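Local coordinates for protein endo-1,3-beta-glucanase, family GH16 (Zobellia galactanivorans, PDB 4BPZ) that probably hydrolyses internal beta-1,3 linkages of glucans, degrading algal laminarin, through the family GH16 domain to which this chain corresponds, at residues Gly62-Arg67 with Leu224-Ala229; Val98-Lys103 with Phe247-Val252; Asp144-Asn149 with His187-Glu192. The protein carries 1 engineered substitution. All blocks are in the same frame, centred on the assembly; numbering follows the deposited sequence.

From the N terminus, 62-67 opens contact 1, 98-103 opens contact 2, and 144-149 opens contact 3, which 187-192 closes first. Contact 3 is thus nested inside both larger loops. Contact 1 closes next, at 224-229, and contact 2 last, at 247-252, so these two cross. Contact 1 packs strand 63-75 on strand 222-230, contact 2 pairs strand 96-103 with strand 244-255, and contact 3 backs the glucan-binding strand onto strand 187-193. Contacts 1 and 2 meet at the calcium ion and at the hydrogen bond between T63 and E248; contacts 2 and 3 join through backbone hydrogen bonds such as V100 to Y189.

Contact 1 of 3, residues Gly62-Arg67 with Leu224-Ala229; sequences GTLKIR and LLLNIA. With CA (calcium ion), chain E.
Strand 63-67 runs past strand 224-229 at 36° between their N-to-C directions, the axes coming within 7.2 Å of each other; I66 and N227 have the nearest CA atoms. No hydrogen bond links the two segments; side chains fill the interval. I66 sends its long branch across L226 at about a right angle, CD1 resting 3.8 Å from L226 CB and equally near L226 O. With CG1 beside the backbone N (chi1 -65°), I66 directs its other branch, CG2, to I228 CG1 at 3.9 Å, the two side chains sliding past each other in opposite directions. I228 CD1 in turn comes to 3.4 Å from I66 O. L64 adds a looser touch, CD2 to L226 CD1 at 4.2 Å. This is layer-to-layer packing in the concanavalin A-like beta-sandwich of GH16: strand 63-75 pairs with 82-93 and 244-255, and 222-230 with 82-93 and 110-118. N227, whose CB is directed away from strand 63-67, accepts at OD1 a hydrogen bond from NE1 of W115, a residue of the glucan pocket. K65 NZ donates to T63 OG1 at 2.9 Å and also bonds S60. Just ahead of the strand, G62 O binds the calcium ion at 2.3 Å, beside E18, E20, D250 and a water.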
loop_
_atom_site.group_PDB
_atom_site.type_symbol
_atom_site.label_atom_id
_atom_site.label_comp_id
_atom_site.label_asym_id
_atom_site.label_seq_id
_atom_site.Cartn_x
_atom_site.Cartn_y
_atom_site.Cartn_z
ATOM N N GLY A 62 -18.633 8.458 -2.911
ATOM C CA GLY A 62 -18.314 7.745 -1.687
ATOM C C GLY A 62 -17.078 6.877 -1.693
ATOM O O GLY A 62 -16.782 6.235 -0.680
ATOM N N THR A 63 -16.234 6.918 -2.747
ATOM C CA THR A 63 -15.068 6.105 -2.786
ATOM C C THR A 63 -13.887 6.851 -3.400
ATOM O O THR A 63 -14.026 7.757 -4.280
ATOM C CB THR A 63 -15.258 4.792 -3.601
ATOM O OG1 THR A 63 -15.478 5.098 -4.964
ATOM C CG2 THR A 63 -16.382 3.965 -3.180
ATOM N N LEU A 64 -12.683 6.480 -2.948
ATOM C CA LEU A 64 -11.437 6.878 -3.595
ATOM C C LEU A 64 -11.175 5.950 -4.748
ATOM O O LEU A 64 -11.329 4.730 -4.633
ATOM C CB LEU A 64 -10.283 6.714 -2.529
ATOM C CG LEU A 64 -8.873 6.794 -3.114
ATOM C CD1 LEU A 64 -8.538 8.195 -3.602
ATOM C CD2 LEU A 64 -7.903 6.367 -2.041
ATOM N N LYS A 65 -10.728 6.514 -5.877
ATOM C CA LYS A 65 -10.185 5.712 -6.942
ATOM C C LYS A 65 -8.752 6.083 -7.161
ATOM O O LYS A 65 -8.394 7.292 -7.223
ATOM C CB LYS A 65 -10.914 6.002 -8.287
ATOM C CG LYS A 65 -12.314 5.460 -8.342
ATOM C CD LYS A 65 -13.353 6.315 -7.609
ATOM C CE LYS A 65 -14.749 6.009 -8.077
ATOM N NZ LYS A 65 -15.726 6.762 -7.273
ATOM N N ILE A 66 -7.881 5.059 -7.263
ATOM C CA ILE A 66 -6.548 5.216 -7.830
ATOM C C ILE A 66 -6.631 4.564 -9.215
ATOM O O ILE A 66 -7.215 3.478 -9.360
ATOM C CB ILE A 66 -5.453 4.523 -6.955
ATOM C CG1 ILE A 66 -5.436 5.271 -5.612
ATOM C CG2 ILE A 66 -4.127 4.559 -7.668
ATOM C CD1 ILE A 66 -4.572 4.519 -4.539
ATOM N N ARG A 67 -6.111 5.265 -10.222
ATOM C CA ARG A 67 -6.267 4.821 -11.632
ATOM C C ARG A 67 -4.925 4.803 -12.267
ATOM O O ARG A 67 -4.207 5.816 -12.321
ATOM C CB ARG A 67 -7.247 5.781 -12.306
ATOM C CG ARG A 67 -7.410 5.472 -13.822
ATOM C CD ARG A 67 -8.610 6.129 -14.437
ATOM N NE ARG A 67 -8.592 7.581 -14.202
ATOM C CZ ARG A 67 -9.672 8.377 -14.171
ATOM N NH1 ARG A 67 -10.884 7.863 -14.438
ATOM N NH2 ARG A 67 -9.506 9.656 -13.853
ATOM N N LEU A 224 0.679 4.326 6.366
ATOM C CA LEU A 224 -0.015 3.520 5.363
ATOM C C LEU A 224 0.300 4.034 3.955
ATOM O O LEU A 224 0.427 5.255 3.721
ATOM C CB LEU A 224 -1.532 3.630 5.572
ATOM C CG LEU A 224 -2.429 2.682 4.779
ATOM C CD1 LEU A 224 -2.260 1.246 5.319
ATOM C CD2 LEU A 224 -3.897 3.119 4.951
ATOM N N LEU A 225 0.421 3.103 2.993
ATOM C CA LEU A 225 0.558 3.380 1.610
ATOM C C LEU A 225 -0.548 2.719 0.805
ATOM O O LEU A 225 -0.927 1.575 1.114
ATOM C CB LEU A 225 1.919 2.913 1.057
ATOM C CG LEU A 225 3.192 3.549 1.688
ATOM C CD1 LEU A 225 3.701 2.748 2.866
ATOM C CD2 LEU A 225 4.273 3.749 0.666
ATOM N N LEU A 226 -0.990 3.389 -0.265
ATOM C CA LEU A 226 -1.994 2.855 -1.199
ATOM C C LEU A 226 -1.499 3.166 -2.590
ATOM O O LEU A 226 -1.174 4.330 -2.874
ATOM C CB LEU A 226 -3.334 3.608 -1.025
ATOM C CG LEU A 226 -3.931 3.472 0.356
ATOM C CD1 LEU A 226 -5.104 4.501 0.450
ATOM C CD2 LEU A 226 -4.382 2.081 0.690
ATOM N N ASN A 227 -1.450 2.182 -3.481
ATOM C CA ASN A 227 -0.887 2.454 -4.808
ATOM C C ASN A 227 -1.346 1.394 -5.813
ATOM O O ASN A 227 -1.773 0.305 -5.408
ATOM C CB ASN A 227 0.644 2.532 -4.787
ATOM C CG ASN A 227 1.289 1.218 -4.460
ATOM O OD1 ASN A 227 1.273 0.813 -3.294
ATOM N ND2 ASN A 227 1.745 0.483 -5.457
ATOM N N ILE A 228 -1.177 1.682 -7.096
ATOM C CA ILE A 228 -1.138 0.620 -8.154
ATOM C C ILE A 228 0.179 0.742 -8.862
ATOM O O ILE A 228 0.381 1.745 -9.557
ATOM C CB ILE A 228 -2.285 0.694 -9.182
ATOM C CG1 ILE A 228 -3.687 0.830 -8.588
ATOM C CG2 ILE A 228 -2.174 -0.553 -10.078
ATOM C CD1 ILE A 228 -4.720 1.134 -9.673
ATOM N N ALA A 229 1.058 -0.238 -8.753
ATOM C CA ALA A 229 2.238 -0.288 -9.623
ATOM C C ALA A 229 1.839 -0.978 -10.918
ATOM O O ALA A 229 0.906 -1.780 -10.953
ATOM C CB ALA A 229 3.351 -1.028 -8.903
HETATM CA CA CA E . -16.962 5.504 1.451
HETATM O O HOH W 1 -17.561 4.818 3.665
#

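Contact 2 of 3, residues Val98-Lys103 with Phe247-Val252. With CA (calcium ion), chain E.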
loop_
_atom_site.group_PDB
_atom_site.type_symbol
_atom_site.label_atom_id
_atom_site.label_comp_id
_atom_site.label_asym_id
_atom_site.label_seq_id
_atom_site.Cartn_x
_atom_site.Cartn_y
_atom_site.Cartn_z
ATOM N N VAL A 98 -6.144 -1.810 11.275
ATOM C CA VAL A 98 -6.366 -1.083 10.036
ATOM C C VAL A 98 -7.335 -1.844 9.190
ATOM O O VAL A 98 -7.157 -3.051 8.972
ATOM C CB VAL A 98 -5.062 -0.989 9.258
ATOM C CG1 VAL A 98 -5.269 -0.228 7.921
ATOM C CG2 VAL A 98 -3.934 -0.287 10.077
ATOM N N GLU A 99 -8.406 -1.175 8.743
ATOM C CA GLU A 99 -9.432 -1.822 7.877
ATOM C C GLU A 99 -9.555 -1.027 6.620
ATOM O O GLU A 99 -9.752 0.199 6.662
ATOM C CB GLU A 99 -10.792 -1.844 8.574
ATOM C CG GLU A 99 -10.844 -2.691 9.816
ATOM C CD GLU A 99 -12.107 -2.542 10.584
ATOM O OE1 GLU A 99 -12.951 -1.678 10.239
ATOM O OE2 GLU A 99 -12.298 -3.327 11.488
ATOM N N VAL A 100 -9.431 -1.663 5.456
ATOM C CA VAL A 100 -9.586 -0.986 4.162
ATOM C C VAL A 100 -10.565 -1.802 3.350
ATOM O O VAL A 100 -10.308 -2.983 3.040
ATOM C CB VAL A 100 -8.222 -0.848 3.415
ATOM C CG1 VAL A 100 -8.449 -0.082 2.129
ATOM C CG2 VAL A 100 -7.200 -0.106 4.262
ATOM N N ARG A 101 -11.697 -1.198 2.981
ATOM C CA ARG A 101 -12.701 -1.919 2.182
ATOM C C ARG A 101 -12.518 -1.473 0.722
ATOM O O ARG A 101 -12.519 -0.255 0.435
ATOM C CB ARG A 101 -14.103 -1.530 2.675
ATOM C CG ARG A 101 -15.204 -2.257 1.900
ATOM C CD ARG A 101 -16.552 -2.062 2.619
ATOM N NE ARG A 101 -17.564 -2.913 2.003
ATOM C CZ ARG A 101 -18.563 -2.470 1.261
ATOM N NH1 ARG A 101 -18.666 -1.205 0.873
ATOM N NH2 ARG A 101 -19.435 -3.341 0.755
ATOM N N ALA A 102 -12.290 -2.412 -0.200
ATOM C CA ALA A 102 -11.880 -2.059 -1.541
ATOM C C ALA A 102 -12.286 -3.100 -2.564
ATOM O O ALA A 102 -12.517 -4.246 -2.249
ATOM C CB ALA A 102 -10.308 -1.956 -1.576
ATOM N N LYS A 103 -12.274 -2.635 -3.826
ATOM C CA LYS A 103 -12.359 -3.422 -5.045
ATOM C C LYS A 103 -11.047 -3.262 -5.759
ATOM O O LYS A 103 -10.532 -2.143 -5.896
ATOM C CB LYS A 103 -13.497 -2.956 -5.954
ATOM C CG LYS A 103 -14.867 -3.407 -5.469
ATOM C CD LYS A 103 -15.967 -2.859 -6.398
ATOM C CE LYS A 103 -17.298 -3.154 -5.835
ATOM N NZ LYS A 103 -18.345 -2.718 -6.860
ATOM N N PHE A 247 -8.366 0.948 -8.785
ATOM C CA PHE A 247 -8.387 0.384 -7.414
ATOM C C PHE A 247 -9.322 1.280 -6.614
ATOM O O PHE A 247 -9.041 2.480 -6.511
ATOM C CB PHE A 247 -6.951 0.485 -6.921
ATOM C CG PHE A 247 -6.620 -0.063 -5.550
ATOM C CD1 PHE A 247 -7.482 -0.838 -4.798
ATOM C CD2 PHE A 247 -5.364 0.239 -5.016
ATOM C CE1 PHE A 247 -7.101 -1.289 -3.538
ATOM C CE2 PHE A 247 -4.990 -0.213 -3.783
ATOM C CZ PHE A 247 -5.844 -0.996 -3.071
ATOM N N GLU A 248 -10.450 0.770 -6.192
ATOM C CA GLU A 248 -11.500 1.561 -5.597
ATOM C C GLU A 248 -11.589 1.246 -4.112
ATOM O O GLU A 248 -11.782 0.101 -3.708
ATOM C CB GLU A 248 -12.831 1.242 -6.270
ATOM C CG GLU A 248 -13.905 2.152 -5.770
ATOM C CD GLU A 248 -15.265 1.953 -6.402
ATOM O OE1 GLU A 248 -15.495 0.892 -6.992
ATOM O OE2 GLU A 248 -16.109 2.849 -6.280
ATOM N N ILE A 249 -11.458 2.290 -3.298
ATOM C CA ILE A 249 -11.400 2.138 -1.833
ATOM C C ILE A 249 -12.571 2.882 -1.210
ATOM O O ILE A 249 -12.723 4.102 -1.327
ATOM C CB ILE A 249 -10.015 2.679 -1.328
ATOM C CG1 ILE A 249 -8.938 1.768 -1.876
ATOM C CG2 ILE A 249 -10.036 2.716 0.181
ATOM C CD1 ILE A 249 -7.624 2.349 -1.755
ATOM N N ASP A 250 -13.447 2.148 -0.551
ATOM C CA ASP A 250 -14.623 2.736 0.124
ATOM C C ASP A 250 -14.226 3.501 1.374
ATOM O O ASP A 250 -14.732 4.588 1.658
ATOM C CB ASP A 250 -15.603 1.588 0.419
ATOM C CG ASP A 250 -16.901 2.083 1.008
ATOM O OD1 ASP A 250 -17.297 3.250 0.794
ATOM O OD2 ASP A 250 -17.540 1.252 1.706
ATOM N N TYR A 251 -13.296 2.953 2.170
ATOM C CA TYR A 251 -12.885 3.644 3.356
ATOM C C TYR A 251 -11.520 3.045 3.831
ATOM O O TYR A 251 -11.193 1.911 3.510
ATOM C CB TYR A 251 -13.888 3.504 4.543
ATOM C CG TYR A 251 -14.290 2.137 4.963
ATOM C CD1 TYR A 251 -13.429 1.295 5.675
ATOM C CD2 TYR A 251 -15.587 1.650 4.670
ATOM C CE1 TYR A 251 -13.827 0.057 6.149
ATOM C CE2 TYR A 251 -15.990 0.409 5.116
ATOM C CZ TYR A 251 -15.145 -0.390 5.863
ATOM O OH TYR A 251 -15.560 -1.619 6.240
ATOM N N VAL A 252 -10.870 3.872 4.629
ATOM C CA VAL A 252 -9.702 3.436 5.477
ATOM C C VAL A 252 -10.093 3.784 6.890
ATOM O O VAL A 252 -10.465 4.950 7.135
ATOM C CB VAL A 252 -8.428 4.206 5.066
ATOM C CG1 VAL A 252 -7.276 3.893 6.017
ATOM C CG2 VAL A 252 -8.058 3.877 3.632
HETATM CA CA CA E . -16.962 5.504 1.451
HETATM O O HOH W 2 -14.371 -2.771 8.224
HETATM O O HOH W 3 -18.124 0.296 -6.812
HETATM O O HOH W 1 -17.561 4.818 3.665
#
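R101 and Y251 form a hydrogen-bonded antiparallel pair, R101 N donating to Y251 O at 3.2 Å, but R101 O accepts its hydrogen bond from D250 N instead. The register therefore slips by one, a beta bulge, before the two straighter bonds that K103 and E248 exchange through N and O (163° and 160°). Y251 N, buried here, has no partner. Of the charged groups, R101 NH1 bonds D250 OD2 at 2.8 Å; the carboxylate lies at the edge of the guanidinium, which meets OD2 from above the carboxylate plane. K103 and E248 extend side by side and share a water between NZ and OE1, while E248 OE2 bonds T63. Over the Y251 ring lies R101 CB, a CH-pi contact 3.7 Å from the centroid. Y251 has CG wedged between backbone N and carbonyl carbon (chi1 54°), which lays the ring back along the R101 stem; its OH shares a water with E99 OE1. Without the phenol ring, as with an alanine here, the R101 stem would probably lose its cover and turn more freely, and E99 its water link to this strand. On the opposite face, V100, A102, I249 and V252 pack as apolar side chains, A102 CB reaching F247 CE1 at 3.8 Å. D250 turns the corner and holds calcium through both O and OD1, each at 2.4 Å, completing with E18, E20, G62 and water the metal site of this GH16 sandwich.

Contact 3 of 3, residues Asp144-Asn149 with His187-Glu192. With GLC (alpha-D-glucopyranose), chain C.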
loop_
_atom_site.group_PDB
_atom_site.type_symbol
_atom_site.label_atom_id
_atom_site.label_comp_id
_atom_site.label_asym_id
_atom_site.label_seq_id
_atom_site.Cartn_x
_atom_site.Cartn_y
_atom_site.Cartn_z
ATOM N N ASP A 144 2.716 -5.838 4.467
ATOM C CA ASP A 144 1.752 -5.839 3.349
ATOM C C ASP A 144 0.459 -6.226 3.999
ATOM O O ASP A 144 0.422 -7.236 4.760
ATOM C CB ASP A 144 2.301 -6.721 2.128
ATOM C CG ASP A 144 3.601 -6.042 1.599
ATOM O OD1 ASP A 144 3.314 -5.001 0.672
ATOM O OD2 ASP A 144 4.608 -6.610 1.447
ATOM N N ILE A 145 -0.586 -5.434 3.854
ATOM C CA ILE A 145 -1.957 -5.834 4.188
ATOM C C ILE A 145 -2.615 -6.488 2.982
ATOM O O ILE A 145 -3.346 -7.460 3.130
ATOM C CB ILE A 145 -2.723 -4.621 4.691
ATOM C CG1 ILE A 145 -1.977 -3.991 5.880
ATOM C CG2 ILE A 145 -4.150 -5.044 5.031
ATOM C CD1 ILE A 145 -2.645 -2.730 6.401
ATOM N N LEU A 146 -2.348 -5.993 1.786
ATOM C CA LEU A 146 -2.861 -6.607 0.567
ATOM C C LEU A 146 -1.901 -6.310 -0.530
ATOM O O LEU A 146 -1.459 -5.159 -0.729
ATOM C CB LEU A 146 -4.220 -5.926 0.229
ATOM C CG LEU A 146 -4.928 -6.288 -1.098
ATOM C CD1 LEU A 146 -4.444 -5.512 -2.269
ATOM C CD2 LEU A 146 -5.005 -7.843 -1.283
ATOM N N GLU A 147 -1.485 -7.340 -1.325
ATOM C CA GLU A 147 -1.001 -7.159 -2.664
ATOM C C GLU A 147 -1.708 -8.154 -3.568
ATOM O O GLU A 147 -2.111 -9.235 -3.124
ATOM C CB GLU A 147 0.484 -7.404 -2.778
ATOM C CG GLU A 147 1.365 -6.525 -1.915
ATOM C CD GLU A 147 2.847 -6.874 -2.071
ATOM O OE1 GLU A 147 3.504 -6.510 -3.057
ATOM O OE2 GLU A 147 3.407 -7.658 -1.194
ATOM N N GLN A 148 -1.861 -7.797 -4.851
ATOM C CA GLN A 148 -2.139 -8.815 -5.857
ATOM C C GLN A 148 -1.134 -8.701 -6.931
ATOM O O GLN A 148 -0.742 -7.574 -7.305
ATOM C CB GLN A 148 -3.553 -8.692 -6.451
ATOM C CG GLN A 148 -4.699 -9.203 -5.650
ATOM C CD GLN A 148 -5.859 -9.537 -6.537
ATOM O OE1 GLN A 148 -6.365 -8.695 -7.336
ATOM N NE2 GLN A 148 -6.380 -10.702 -6.341
ATOM N N ASN A 149 -0.650 -9.830 -7.443
ATOM C CA ASN A 149 0.173 -9.795 -8.612
ATOM C C ASN A 149 -0.656 -9.614 -9.881
ATOM O O ASN A 149 -1.855 -9.586 -9.853
ATOM C CB ASN A 149 1.143 -11.006 -8.660
ATOM C CG ASN A 149 0.433 -12.333 -8.723
ATOM O OD1 ASN A 149 0.868 -13.308 -8.015
ATOM N ND2 ASN A 149 -0.611 -12.428 -9.469
ATOM N N HIS A 187 -14.197 -6.254 -0.615
ATOM C CA HIS A 187 -13.746 -7.054 0.488
ATOM C C HIS A 187 -13.083 -6.144 1.479
ATOM O O HIS A 187 -12.674 -5.010 1.139
ATOM C CB HIS A 187 -12.728 -8.093 0.048
ATOM C CG HIS A 187 -13.286 -9.124 -0.931
ATOM N ND1 HIS A 187 -13.585 -8.867 -2.233
ATOM C CD2 HIS A 187 -13.537 -10.459 -0.718
ATOM C CE1 HIS A 187 -14.049 -9.998 -2.832
ATOM N NE2 HIS A 187 -13.980 -10.992 -1.930
ATOM N N VAL A 188 -12.931 -6.618 2.751
ATOM C CA VAL A 188 -12.210 -5.839 3.760
ATOM C C VAL A 188 -10.856 -6.481 3.973
ATOM O O VAL A 188 -10.742 -7.630 4.415
ATOM C CB VAL A 188 -13.020 -5.746 5.073
ATOM C CG1 VAL A 188 -12.226 -4.974 6.091
ATOM C CG2 VAL A 188 -14.344 -5.082 4.826
ATOM N N TYR A 189 -9.795 -5.716 3.770
ATOM C CA TYR A 189 -8.412 -6.120 3.972
ATOM C C TYR A 189 -7.981 -5.498 5.278
ATOM O O TYR A 189 -8.157 -4.273 5.461
ATOM C CB TYR A 189 -7.600 -5.550 2.830
ATOM C CG TYR A 189 -8.092 -6.066 1.454
ATOM C CD1 TYR A 189 -7.693 -7.322 0.971
ATOM C CD2 TYR A 189 -9.055 -5.336 0.751
ATOM C CE1 TYR A 189 -8.188 -7.794 -0.231
ATOM C CE2 TYR A 189 -9.586 -5.888 -0.454
ATOM C CZ TYR A 189 -9.157 -7.081 -0.926
ATOM O OH TYR A 189 -9.609 -7.634 -2.102
ATOM N N SER A 190 -7.509 -6.281 6.238
ATOM C CA SER A 190 -7.219 -5.700 7.557
ATOM C C SER A 190 -5.941 -6.230 8.152
ATOM O O SER A 190 -5.444 -7.310 7.854
ATOM C CB SER A 190 -8.409 -5.874 8.508
ATOM O OG SER A 190 -8.620 -7.196 8.843
ATOM N N LEU A 191 -5.460 -5.425 9.108
ATOM C CA LEU A 191 -4.302 -5.726 9.934
ATOM C C LEU A 191 -4.670 -5.566 11.369
ATOM O O LEU A 191 -5.273 -4.513 11.707
ATOM C CB LEU A 191 -3.151 -4.749 9.574
ATOM C CG LEU A 191 -1.959 -4.694 10.537
ATOM C CD1 LEU A 191 -1.175 -6.022 10.556
ATOM C CD2 LEU A 191 -1.062 -3.518 10.185
ATOM N N GLU A 192 -4.305 -6.485 12.249
ATOM C CA GLU A 192 -4.365 -6.257 13.709
ATOM C C GLU A 192 -2.914 -6.389 14.189
ATOM O O GLU A 192 -2.296 -7.442 14.078
ATOM C CB GLU A 192 -5.229 -7.342 14.352
ATOM C CG GLU A 192 -6.657 -7.209 13.950
ATOM C CD GLU A 192 -7.539 -8.351 14.288
ATOM O OE1 GLU A 192 -7.142 -9.200 15.146
ATOM O OE2 GLU A 192 -8.639 -8.438 13.706
HETATM C C1 GLC C . 6.125 -4.915 -0.583
HETATM C C2 GLC C . 7.508 -4.753 -1.299
HETATM C C3 GLC C . 7.571 -3.311 -1.822
HETATM C C4 GLC C . 6.423 -3.015 -2.683
HETATM C C5 GLC C . 5.228 -3.088 -1.764
HETATM C C6 GLC C . 3.910 -2.797 -2.445
HETATM O O1 GLC C . 6.092 -4.328 0.701
HETATM O O2 GLC C . 8.498 -5.048 -0.347
HETATM O O3 GLC C . 8.842 -3.135 -2.581
HETATM O O4 GLC C . 6.567 -1.708 -3.272
HETATM O O5 GLC C . 5.133 -4.444 -1.272
HETATM O O6 GLC C . 3.644 -3.708 -3.505
#
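I145 and L146, neighbours in sequence, both point their side chains toward 187-192 rather than to alternate faces, the mark of a classic beta bulge opposite I114, to which both backbones bond. L146 leans over one face of the Y189 ring: CG sits 4.0 Å from the centroid, 27° off the normal and shifted toward the rim, a CH-pi contact. L146 CD2 comes within 3.4 Å of Y189 CE1. With CG anti to the backbone N (chi1 174°), the leucine reaches out across the ring obliquely, so that CB, CG and CD2 lie along the CD1-CE1 side of the Y189 ring. I145 uses two branches. CG2 lies against the backbone where Y189 joins S190, 3.8 Å from S190 N, and CD1 meets L191 CB, also at 3.8 Å, the two side chains crossing at about a right angle. No hydrogen bond spans the interface, which is apolar and buried. L224 touches I145 as well, and L104, L202 and I179 flank Y189. On the other side of the same short segment, D144 and E147 turn to the bound glucan. E147 OE1 accepts from glucose O6 at 2.8 Å and also from W111 NE1; D144 reaches the sugar too, although its two conformers make the details doubtful. S142, engineered in place of a glutamate, precedes them in the pocket. With the natural glutamate at S142, the spacing to D144 and E147, with its inserted bulge residue, matches the E-x-D-x-x-E active-site signature of GH16 laminarinases, whose two glutamates are the nucleophile and the acid/base in the family.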